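PDB 3APQ: DnaJ homolog subfamily C member 10 from Mus musculus, which acts as an endoplasmic reticulum disulfide reductase that serves both correct protein folding and degradation of misfolded proteins. Local coordinates for residues 20-34 and 80-94. Sequence-based numbering, arbitrary orientation. Where two conformers were deposited one is given.
Sequences RQAFKKLALKLHPDK and YESWSYYRYDFGIYD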
ATOM      1  N   ARG A  20      -4.506   8.261  -1.475  1.00 14.08           N
ATOM      2  CA  ARG A  20      -5.060   7.575  -0.291  1.00 12.81           C
ATOM      3  C   ARG A  20      -5.258   8.489   0.858  1.00 13.92           C
ATOM      4  O   ARG A  20      -6.280   8.390   1.546  1.00 14.80           O
ATOM      5  CB  ARG A  20      -4.150   6.428   0.213  1.00 12.76           C
ATOM      6  CG  ARG A  20      -4.113   5.237  -0.735  1.00 13.34           C
ATOM      7  CD  ARG A  20      -3.380   4.004  -0.095  1.00 11.28           C
ATOM      8  NE  ARG A  20      -1.942   4.276   0.080  1.00 11.70           N
ATOM      9  CZ  ARG A  20      -1.017   4.007  -0.835  1.00 13.51           C
ATOM     10  NH1 ARG A  20      -1.370   3.540  -2.054  1.00 15.58           N
ATOM     11  NH2 ARG A  20       0.267   4.217  -0.549  1.00 13.96           N
ATOM     12  N   GLN A  21      -4.269   9.332   1.125  1.00 13.31           N
ATOM     13  CA  GLN A  21      -4.350  10.214   2.272  1.00 15.08           C
ATOM     14  C   GLN A  21      -5.535  11.193   2.132  1.00 16.25           C
ATOM     15  O   GLN A  21      -6.264  11.462   3.136  1.00 17.93           O
ATOM     16  CB  GLN A  21      -3.017  10.869   2.545  1.00 15.01           C
ATOM     17  CG  GLN A  21      -2.002   9.728   3.035  1.00 19.41           C
ATOM     18  CD  GLN A  21      -2.640   8.870   4.193  1.00 25.88           C
ATOM     19  OE1 GLN A  21      -2.962   9.434   5.249  1.00 24.35           O
ATOM     20  NE2 GLN A  21      -2.893   7.539   3.960  1.00 21.55           N
ATOM     21  N   ALA A  22      -5.780  11.664   0.912  1.00 15.07           N
ATOM     22  CA  ALA A  22      -6.832  12.655   0.753  1.00 15.65           C
ATOM     23  C   ALA A  22      -8.170  11.965   0.938  1.00 15.31           C
ATOM     24  O   ALA A  22      -9.046  12.503   1.598  1.00 16.09           O
ATOM     25  CB  ALA A  22      -6.770  13.328  -0.611  1.00 16.56           C
ATOM     26  N   PHE A  23      -8.313  10.820   0.286  1.00 14.91           N
ATOM     27  CA  PHE A  23      -9.513   9.954   0.423  1.00 15.62           C
ATOM     28  C   PHE A  23      -9.759   9.580   1.893  1.00 17.20           C
ATOM     29  O   PHE A  23     -10.884   9.702   2.387  1.00 17.00           O
ATOM     30  CB  PHE A  23      -9.397   8.722  -0.513  1.00 16.90           C
ATOM     31  CG  PHE A  23     -10.458   7.677  -0.304  1.00 16.41           C
ATOM     32  CD1 PHE A  23     -11.786   7.926  -0.620  1.00 23.90           C
ATOM     33  CD2 PHE A  23     -10.119   6.467   0.271  1.00 22.24           C
ATOM     34  CE1 PHE A  23     -12.785   6.935  -0.373  1.00 23.01           C
ATOM     35  CE2 PHE A  23     -11.091   5.463   0.506  1.00 24.87           C
ATOM     36  CZ  PHE A  23     -12.428   5.707   0.191  1.00 23.93           C
ATOM     37  N   LYS A  24      -8.730   9.106   2.601  1.00 15.79           N
ATOM     38  CA  LYS A  24      -8.894   8.760   4.021  1.00 17.78           C
ATOM     39  C   LYS A  24      -9.443   9.893   4.882  1.00 18.75           C
ATOM     40  O   LYS A  24     -10.347   9.689   5.710  1.00 19.13           O
ATOM     41  CB  LYS A  24      -7.574   8.256   4.609  1.00 17.12           C
ATOM     42  CG  LYS A  24      -7.734   7.785   6.062  1.00 20.83           C
ATOM     43  CD  LYS A  24      -6.421   7.188   6.551  1.00 24.64           C
ATOM     44  CE  LYS A  24      -5.573   8.124   7.320  1.00 25.28           C
ATOM     45  NZ  LYS A  24      -4.704   7.286   8.261  1.00 27.97           N
ATOM     46  N   LYS A  25      -8.946  11.094   4.685  1.00 17.68           N
ATOM     47  CA  LYS A  25      -9.389  12.228   5.441  1.00 19.89           C
ATOM     48  C   LYS A  25     -10.921  12.487   5.242  1.00 19.51           C
ATOM     49  O   LYS A  25     -11.668  12.811   6.208  1.00 20.39           O
ATOM     50  CB  LYS A  25      -8.523  13.423   5.016  1.00 21.19           C
ATOM     51  CG  LYS A  25      -8.948  14.789   5.558  1.00 26.49           C
ATOM     52  CD  LYS A  25      -8.152  15.883   4.829  1.00 34.90           C
ATOM     53  CE  LYS A  25      -9.029  17.061   4.447  1.00 38.47           C
ATOM     54  NZ  LYS A  25     -10.236  16.678   3.611  1.00 40.08           N
ATOM     55  N   LEU A  26     -11.346  12.355   3.997  1.00 17.97           N
ATOM     56  CA  LEU A  26     -12.727  12.501   3.598  0.70 20.77           C
ATOM     57  C   LEU A  26     -13.541  11.406   4.306  1.00 20.42           C
ATOM     58  O   LEU A  26     -14.562  11.668   4.939  1.00 21.08           O
ATOM     59  CB  LEU A  26     -12.855  12.390   2.047  0.70 20.14           C
ATOM     60  CG  LEU A  26     -12.626  13.640   1.196  0.70 21.76           C
ATOM     61  CD1 LEU A  26     -11.429  14.362   1.648  0.70 26.19           C
ATOM     62  CD2 LEU A  26     -12.528  13.429  -0.314  0.70 20.74           C
ATOM     63  N   ALA A  27     -13.051  10.171   4.213  1.00 20.26           N
ATOM     64  CA  ALA A  27     -13.727   9.038   4.896  1.00 19.05           C
ATOM     65  C   ALA A  27     -13.851   9.154   6.428  1.00 20.07           C
ATOM     66  O   ALA A  27     -14.917   8.876   6.993  1.00 21.11           O
ATOM     67  CB  ALA A  27     -13.057   7.690   4.513  1.00 19.66           C
ATOM     68  N   LEU A  28     -12.795   9.541   7.114  1.00 18.86           N
ATOM     69  CA  LEU A  28     -12.875   9.632   8.578  1.00 19.99           C
ATOM     70  C   LEU A  28     -13.852  10.718   9.071  1.00 22.78           C
ATOM     71  O   LEU A  28     -14.425  10.596  10.183  1.00 23.10           O
ATOM     72  CB  LEU A  28     -11.462   9.780   9.170  1.00 21.17           C
ATOM     73  CG  LEU A  28     -10.609   8.549   8.805  1.00 17.56           C
ATOM     74  CD1 LEU A  28      -9.201   8.669   9.424  1.00 23.70           C
ATOM     75  CD2 LEU A  28     -11.350   7.281   9.263  1.00 15.10           C
ATOM     76  N   LYS A  29     -14.121  11.733   8.235  1.00 22.84           N
ATOM     77  CA  LYS A  29     -15.079  12.767   8.621  1.00 23.72           C
ATOM     78  C   LYS A  29     -16.460  12.412   8.154  1.00 23.32           C
ATOM     79  O   LYS A  29     -17.412  12.557   8.913  1.00 25.05           O
ATOM     80  CB  LYS A  29     -14.687  14.175   8.111  1.00 23.97           C
ATOM     81  CG  LYS A  29     -15.835  15.263   8.246  1.00 26.80           C
ATOM     82  CD  LYS A  29     -15.312  16.722   8.436  1.00 33.76           C
ATOM     83  CE  LYS A  29     -16.433  17.676   8.946  1.00 36.39           C
ATOM     84  NZ  LYS A  29     -17.679  17.728   8.033  1.00 36.02           N
ATOM     85  N   LEU A  30     -16.570  11.929   6.927  1.00 22.29           N
ATOM     86  CA  LEU A  30     -17.868  11.806   6.262  1.00 23.56           C
ATOM     87  C   LEU A  30     -18.545  10.440   6.181  1.00 22.04           C
ATOM     88  O   LEU A  30     -19.604  10.352   5.589  1.00 23.76           O
ATOM     89  CB  LEU A  30     -17.714  12.238   4.795  1.00 23.35           C
ATOM     90  CG  LEU A  30     -17.232  13.671   4.520  1.00 27.99           C
ATOM     91  CD1 LEU A  30     -17.188  13.896   2.998  1.00 27.13           C
ATOM     92  CD2 LEU A  30     -18.088  14.703   5.237  1.00 28.04           C
ATOM     93  N   HIS A  31     -17.912   9.374   6.663  1.00 20.30           N
ATOM     94  CA  HIS A  31     -18.437   8.051   6.480  1.00 18.31           C
ATOM     95  C   HIS A  31     -19.933   8.032   6.890  1.00 18.14           C
ATOM     96  O   HIS A  31     -20.263   8.481   7.961  1.00 18.72           O
ATOM     97  CB  HIS A  31     -17.679   7.087   7.405  1.00 18.37           C
ATOM     98  CG  HIS A  31     -17.844   5.650   7.051  1.00 21.27           C
ATOM     99  ND1 HIS A  31     -19.001   4.934   7.332  1.00 19.07           N
ATOM    100  CD2 HIS A  31     -17.003   4.793   6.415  1.00 20.91           C
ATOM    101  CE1 HIS A  31     -18.852   3.693   6.887  1.00 20.01           C
ATOM    102  NE2 HIS A  31     -17.648   3.586   6.327  1.00 17.72           N
ATOM    103  N   PRO A  32     -20.817   7.466   6.064  1.00 17.63           N
ATOM    104  CA  PRO A  32     -22.282   7.354   6.335  1.00 19.08           C
ATOM    105  C   PRO A  32     -22.630   6.717   7.699  1.00 18.77           C
ATOM    106  O   PRO A  32     -23.568   7.156   8.361  1.00 20.15           O
ATOM    107  CB  PRO A  32     -22.769   6.405   5.256  1.00 18.45           C
ATOM    108  CG  PRO A  32     -21.740   6.618   4.116  1.00 19.09           C
ATOM    109  CD  PRO A  32     -20.419   6.781   4.817  1.00 18.07           C
ATOM    110  N   ASP A  33     -21.899   5.688   8.097  1.00 18.57           N
ATOM    111  CA  ASP A  33     -22.170   5.011   9.375  1.00 19.83           C
ATOM    112  C   ASP A  33     -21.966   5.975  10.552  1.00 20.89           C
ATOM    113  O   ASP A  33     -22.567   5.825  11.619  1.00 21.81           O
ATOM    114  CB  ASP A  33     -21.225   3.820   9.571  1.00 20.87           C
ATOM    115  CG  ASP A  33     -21.493   2.676   8.601  1.00 25.82           C
ATOM    116  OD1 ASP A  33     -22.363   2.831   7.738  1.00 32.22           O
ATOM    117  OD2 ASP A  33     -20.779   1.632   8.681  1.00 31.39           O
ATOM    118  N   LYS A  34     -21.077   6.940  10.366  1.00 19.41           N
ATOM    119  CA  LYS A  34     -20.766   7.907  11.430  1.00 21.32           C
ATOM    120  C   LYS A  34     -21.632   9.158  11.316  1.00 21.83           C
ATOM    121  O   LYS A  34     -21.512  10.073  12.136  1.00 21.16           O
ATOM    122  CB  LYS A  34     -19.266   8.294  11.306  1.00 19.36           C
ATOM    123  CG  LYS A  34     -18.378   7.177  11.763  1.00 23.16           C
ATOM    124  CD  LYS A  34     -18.528   6.929  13.253  1.00 30.00           C
ATOM    125  CE  LYS A  34     -17.535   5.938  13.767  1.00 34.78           C
ATOM    126  NZ  LYS A  34     -18.010   4.516  13.696  1.00 36.19           N
ATOM    127  N   TYR A  80     -18.156   0.049  -0.034  1.00 32.25           N
ATOM    128  CA  TYR A  80     -17.149   0.676   0.788  1.00 28.97           C
ATOM    129  C   TYR A  80     -17.070  -0.099   2.093  1.00 26.82           C
ATOM    130  O   TYR A  80     -17.886  -0.948   2.368  1.00 26.03           O
ATOM    131  CB  TYR A  80     -17.372   2.193   0.991  1.00 28.32           C
ATOM    132  CG  TYR A  80     -18.739   2.562   1.516  1.00 27.71           C
ATOM    133  CD1 TYR A  80     -19.049   2.433   2.865  1.00 28.88           C
ATOM    134  CD2 TYR A  80     -19.741   3.021   0.637  1.00 28.94           C
ATOM    135  CE1 TYR A  80     -20.316   2.736   3.331  1.00 31.53           C
ATOM    136  CE2 TYR A  80     -21.010   3.350   1.091  1.00 28.96           C
ATOM    137  CZ  TYR A  80     -21.293   3.213   2.434  1.00 31.47           C
ATOM    138  OH  TYR A  80     -22.531   3.533   2.892  1.00 33.23           O
ATOM    139  N   GLU A  81     -16.034   0.190   2.853  1.00 25.30           N
ATOM    140  CA  GLU A  81     -15.727  -0.490   4.091  1.00 23.07           C
ATOM    141  C   GLU A  81     -16.173   0.339   5.290  1.00 22.26           C
ATOM    142  O   GLU A  81     -16.648   1.448   5.146  1.00 20.04           O
ATOM    143  CB  GLU A  81     -14.208  -0.688   4.135  1.00 23.92           C
ATOM    144  CG  GLU A  81     -13.650  -1.494   2.924  1.00 26.04           C
ATOM    145  CD  GLU A  81     -14.035  -2.967   2.957  1.00 35.33           C
ATOM    146  OE1 GLU A  81     -14.361  -3.537   4.029  1.00 32.91           O
ATOM    147  OE2 GLU A  81     -13.994  -3.581   1.870  1.00 40.78           O
ATOM    148  N   SER A  82     -16.002  -0.221   6.476  1.00 20.82           N
ATOM    149  CA  SER A  82     -16.364   0.458   7.711  1.00 21.22           C
ATOM    150  C   SER A  82     -15.451   1.657   8.021  1.00 19.22           C
ATOM    151  O   SER A  82     -14.298   1.734   7.542  1.00 19.17           O
ATOM    152  CB  SER A  82     -16.312  -0.566   8.854  1.00 22.19           C
ATOM    153  OG  SER A  82     -14.955  -0.898   9.150  1.00 20.65           O
ATOM    154  N   TRP A  83     -15.942   2.583   8.849  1.00 18.26           N
ATOM    155  CA  TRP A  83     -15.094   3.675   9.320  1.00 17.35           C
ATOM    156  C   TRP A  83     -13.812   3.126   9.943  1.00 17.52           C
ATOM    157  O   TRP A  83     -12.730   3.686   9.741  1.00 16.33           O
ATOM    158  CB  TRP A  83     -15.815   4.514  10.360  1.00 17.96           C
ATOM    159  CG  TRP A  83     -15.072   5.727  10.839  1.00 15.15           C
ATOM    160  CD1 TRP A  83     -15.145   6.994  10.307  1.00 15.23           C
ATOM    161  CD2 TRP A  83     -14.235   5.810  11.987  1.00 17.54           C
ATOM    162  NE1 TRP A  83     -14.340   7.849  11.036  1.00 15.49           N
ATOM    163  CE2 TRP A  83     -13.790   7.158  12.081  1.00 15.06           C
ATOM    164  CE3 TRP A  83     -13.765   4.863  12.935  1.00 14.58           C
ATOM    165  CZ2 TRP A  83     -12.908   7.595  13.080  1.00 17.98           C
ATOM    166  CZ3 TRP A  83     -12.893   5.317  13.937  1.00 18.94           C
ATOM    167  CH2 TRP A  83     -12.457   6.652  13.982  1.00 17.94           C
ATOM    168  N   SER A  84     -13.953   2.084  10.742  1.00 18.13           N
ATOM    169  CA  SER A  84     -12.822   1.458  11.415  1.00 19.55           C
ATOM    170  C   SER A  84     -11.766   0.959  10.413  1.00 18.81           C
ATOM    171  O   SER A  84     -10.566   1.072  10.645  1.00 18.48           O
ATOM    172  CB  SER A  84     -13.314   0.249  12.227  1.00 21.12           C
ATOM    173  OG  SER A  84     -12.229  -0.164  13.020  1.00 28.67           O
ATOM    174  N   TYR A  85     -12.226   0.357   9.334  1.00 17.94           N
ATOM    175  CA  TYR A  85     -11.325  -0.026   8.266  1.00 16.83           C
ATOM    176  C   TYR A  85     -10.503   1.180   7.792  1.00 15.81           C
ATOM    177  O   TYR A  85      -9.287   1.057   7.627  1.00 14.81           O
ATOM    178  CB  TYR A  85     -12.105  -0.619   7.072  1.00 17.33           C
ATOM    179  CG  TYR A  85     -11.229  -0.919   5.861  1.00 17.36           C
ATOM    180  CD1 TYR A  85     -10.659  -2.175   5.687  1.00 21.69           C
ATOM    181  CD2 TYR A  85     -10.984   0.066   4.892  1.00 20.44           C
ATOM    182  CE1 TYR A  85      -9.863  -2.449   4.581  1.00 23.67           C
ATOM    183  CE2 TYR A  85     -10.197  -0.195   3.783  1.00 21.40           C
ATOM    184  CZ  TYR A  85      -9.623  -1.444   3.654  1.00 24.33           C
ATOM    185  OH  TYR A  85      -8.863  -1.686   2.555  1.00 28.41           O
ATOM    186  N   TYR A  86     -11.135   2.339   7.545  1.00 15.54           N
ATOM    187  CA  TYR A  86     -10.358   3.500   7.053  1.00 13.45           C
ATOM    188  C   TYR A  86      -9.460   4.059   8.150  1.00 15.32           C
ATOM    189  O   TYR A  86      -8.377   4.588   7.884  1.00 13.92           O
ATOM    190  CB  TYR A  86     -11.259   4.594   6.462  1.00 14.62           C
ATOM    191  CG  TYR A  86     -11.978   4.050   5.265  1.00 13.70           C
ATOM    192  CD1 TYR A  86     -11.284   3.696   4.099  1.00 19.45           C
ATOM    193  CD2 TYR A  86     -13.351   3.814   5.330  1.00 16.25           C
ATOM    194  CE1 TYR A  86     -11.968   3.137   2.996  1.00 18.16           C
ATOM    195  CE2 TYR A  86     -14.035   3.274   4.239  1.00 16.90           C
ATOM    196  CZ  TYR A  86     -13.334   2.914   3.095  1.00 20.45           C
ATOM    197  OH  TYR A  86     -14.053   2.386   2.062  1.00 19.94           O
ATOM    198  N   ARG A  87      -9.915   3.940   9.397  1.00 13.66           N
ATOM    199  CA  ARG A  87      -9.171   4.560  10.468  1.00 15.50           C
ATOM    200  C   ARG A  87      -7.918   3.774  10.760  1.00 16.01           C
ATOM    201  O   ARG A  87      -6.897   4.358  11.038  1.00 17.42           O
ATOM    202  CB  ARG A  87     -10.076   4.645  11.740  1.00 14.98           C
ATOM    203  CG  ARG A  87      -9.300   5.176  13.005  1.00 18.63           C
ATOM    204  CD  ARG A  87      -8.906   6.650  12.833  1.00 19.12           C
ATOM    205  NE  ARG A  87      -8.119   7.113  13.997  1.00 19.42           N
ATOM    206  CZ  ARG A  87      -6.870   6.780  14.247  1.00 18.08           C
ATOM    207  NH1 ARG A  87      -6.202   5.999  13.392  1.00 21.12           N
ATOM    208  NH2 ARG A  87      -6.243   7.241  15.322  1.00 20.82           N
ATOM    209  N   TYR A  88      -7.990   2.428  10.731  1.00 17.35           N
ATOM    210  CA  TYR A  88      -6.892   1.630  11.233  1.00 17.48           C
ATOM    211  C   TYR A  88      -6.296   0.652  10.199  1.00 18.50           C
ATOM    212  O   TYR A  88      -5.212   0.135  10.447  1.00 18.41           O
ATOM    213  CB  TYR A  88      -7.323   0.803  12.438  1.00 18.72           C
ATOM    214  CG  TYR A  88      -7.682   1.638  13.659  1.00 17.28           C
ATOM    215  CD1 TYR A  88      -6.685   2.313  14.391  1.00 22.26           C
ATOM    216  CD2 TYR A  88      -8.988   1.770  14.053  1.00 17.10           C
ATOM    217  CE1 TYR A  88      -7.023   3.101  15.553  1.00 20.44           C
ATOM    218  CE2 TYR A  88      -9.359   2.563  15.207  1.00 19.57           C
ATOM    219  CZ  TYR A  88      -8.352   3.218  15.938  1.00 21.67           C
ATOM    220  OH  TYR A  88      -8.662   3.989  17.055  1.00 20.66           O
ATOM    221  N   ASP A  89      -6.991   0.418   9.071  1.00 18.22           N
ATOM    222  CA  ASP A  89      -6.576  -0.695   8.172  1.00 18.11           C
ATOM    223  C   ASP A  89      -6.362  -0.267   6.717  1.00 17.16           C
ATOM    224  O   ASP A  89      -6.464  -1.093   5.800  1.00 15.66           O
ATOM    225  CB  ASP A  89      -7.603  -1.850   8.211  1.00 16.23           C
ATOM    226  CG  ASP A  89      -6.959  -3.224   7.875  1.00 20.37           C
ATOM    227  OD1 ASP A  89      -5.711  -3.383   7.857  1.00 22.07           O
ATOM    228  OD2 ASP A  89      -7.706  -4.152   7.600  1.00 23.75           O
ATOM    229  N   PHE A  90      -6.089   1.020   6.538  1.00 16.75           N
ATOM    230  CA  PHE A  90      -6.051   1.639   5.215  1.00 16.21           C
ATOM    231  C   PHE A  90      -4.773   2.482   5.087  1.00 16.77           C
ATOM    232  O   PHE A  90      -4.489   3.290   5.965  1.00 16.74           O
ATOM    233  CB  PHE A  90      -7.300   2.502   5.026  1.00 16.63           C
ATOM    234  CG  PHE A  90      -7.369   3.105   3.678  1.00 18.43           C
ATOM    235  CD1 PHE A  90      -7.742   2.335   2.571  1.00 18.37           C
ATOM    236  CD2 PHE A  90      -6.973   4.433   3.481  1.00 21.29           C
ATOM    237  CE1 PHE A  90      -7.803   2.907   1.289  1.00 21.29           C
ATOM    238  CE2 PHE A  90      -7.007   5.026   2.204  1.00 20.28           C
ATOM    239  CZ  PHE A  90      -7.435   4.259   1.096  1.00 21.51           C
ATOM    240  N   GLY A  91      -4.002   2.268   4.021  1.00 15.58           N
ATOM    241  CA  GLY A  91      -2.750   3.031   3.817  1.00 15.92           C
ATOM    242  C   GLY A  91      -1.819   2.908   5.010  1.00 16.33           C
ATOM    243  O   GLY A  91      -1.294   3.904   5.514  1.00 15.31           O
ATOM    244  N   ILE A  92      -1.647   1.667   5.478  1.00 15.59           N
ATOM    245  CA  ILE A  92      -0.994   1.372   6.753  1.00 18.22           C
ATOM    246  C   ILE A  92       0.304   2.125   6.975  1.00 15.50           C
ATOM    247  O   ILE A  92       0.593   2.578   8.093  1.00 14.28           O
ATOM    248  CB  ILE A  92      -0.631  -0.222   6.813  1.00 18.34           C
ATOM    249  CG1 ILE A  92      -1.937  -1.000   6.940  1.00 26.85           C
ATOM    250  CG2 ILE A  92       0.189  -0.601   7.984  1.00 22.88           C
ATOM    251  CD1 ILE A  92      -2.971  -0.247   7.861  1.00 25.32           C
ATOM    252  N   TYR A  93       1.127   2.165   5.943  1.00 13.72           N
ATOM    253  CA  TYR A  93       2.476   2.718   6.148  1.00 13.15           C
ATOM    254  C   TYR A  93       2.669   4.074   5.551  1.00 13.84           C
ATOM    255  O   TYR A  93       3.815   4.471   5.434  1.00 12.23           O
ATOM    256  CB  TYR A  93       3.563   1.752   5.599  1.00 13.33           C
ATOM    257  CG  TYR A  93       3.595   0.445   6.404  1.00 12.46           C
ATOM    258  CD1 TYR A  93       3.922   0.432   7.775  1.00 14.34           C
ATOM    259  CD2 TYR A  93       3.258  -0.772   5.787  1.00 16.23           C
ATOM    260  CE1 TYR A  93       3.949  -0.770   8.508  1.00 14.23           C
ATOM    261  CE2 TYR A  93       3.233  -1.948   6.515  1.00 13.49           C
ATOM    262  CZ  TYR A  93       3.598  -1.934   7.871  1.00 16.37           C
ATOM    263  OH  TYR A  93       3.578  -3.115   8.547  1.00 13.19           O
ATOM    264  N   ASP A  94       1.578   4.756   5.195  1.00 14.30           N
ATOM    265  CA  ASP A  94       1.625   6.076   4.518  1.00 16.44           C
ATOM    266  C   ASP A  94       2.225   7.204   5.330  1.00 16.59           C
ATOM    267  O   ASP A  94       2.651   8.208   4.757  1.00 18.32           O
ATOM    268  CB  ASP A  94       0.249   6.499   4.035  1.00 15.60           C
ATOM    269  CG  ASP A  94      -0.206   5.690   2.804  1.00 17.61           C
ATOM    270  OD1 ASP A  94       0.609   4.883   2.257  1.00 15.10           O
ATOM    271  OD2 ASP A  94      -1.376   5.850   2.405  1.00 17.41           O
TER
HETATM  272  O   HOH W   1      -3.284   5.982   6.359  1.00 17.15           O
HETATM  273  O   HOH W   2     -18.489   1.973  10.306  1.00 21.09           O
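His-31 and Pro-32 of the J-domain HPD motif (His-31 to Asp-33), and helix 20-30 before it, pack against helix 83-88 and the loops on both sides of it, the second of which runs on to the thioredoxin domain. The two helices run roughly antiparallel, at 138°. His-31 NE2 gives a nearly straight hydrogen bond of 2.6 Å to Glu-81 O, in the plane of both the ring and the carbonyl. The other ring nitrogen, ND1, accepts from Asp-33 N at 3.1 Å, so both ring nitrogens are bonded and the ring is fixed in rotation. Tyr-80 turns its edge to one face of this ring, and Tyr-80 OH is hydrogen-bonded to His-42 ND1. Pro-32 CG touches that tyrosine near the hydroxyl.

With CG of Trp-83 anti to the backbone N (chi1 -176°), the indole extends to the end of helix 20-30, and NE1 donates in the ring plane to Leu-28 O at 2.9 Å. Leu-28 CD2 sits over one face of the indole, 3.8 Å from the centroid of the five-membered ring. Lys-34 lays CG and CE over the opposite face.

The middle is an aromatic cluster. Phe-23 points its edge at the faces of Tyr-86 and Phe-90, with planes 88° apart in the Tyr-86 pair. Ala-27 CB covers part of the Tyr-86 face.

At the far end Arg-20 grips Asp-94 side-on. Arg-20 NE meets Asp-94 OD2 at 2.9 Å, and NH2 meets OD1 at 2.9 Å. Arg-20 NH1 forms a salt bridge with Glu-103. A methionine in place of Arg-20 would probably leave the buried Asp-94 carboxylate without its charge partner, and Glu-103 without that salt bridge. Asp-94 OD2 offers its syn lone pair to Arg-20 NE and its anti lone pair to Gln-21 NE2, which lies 2.8 Å away.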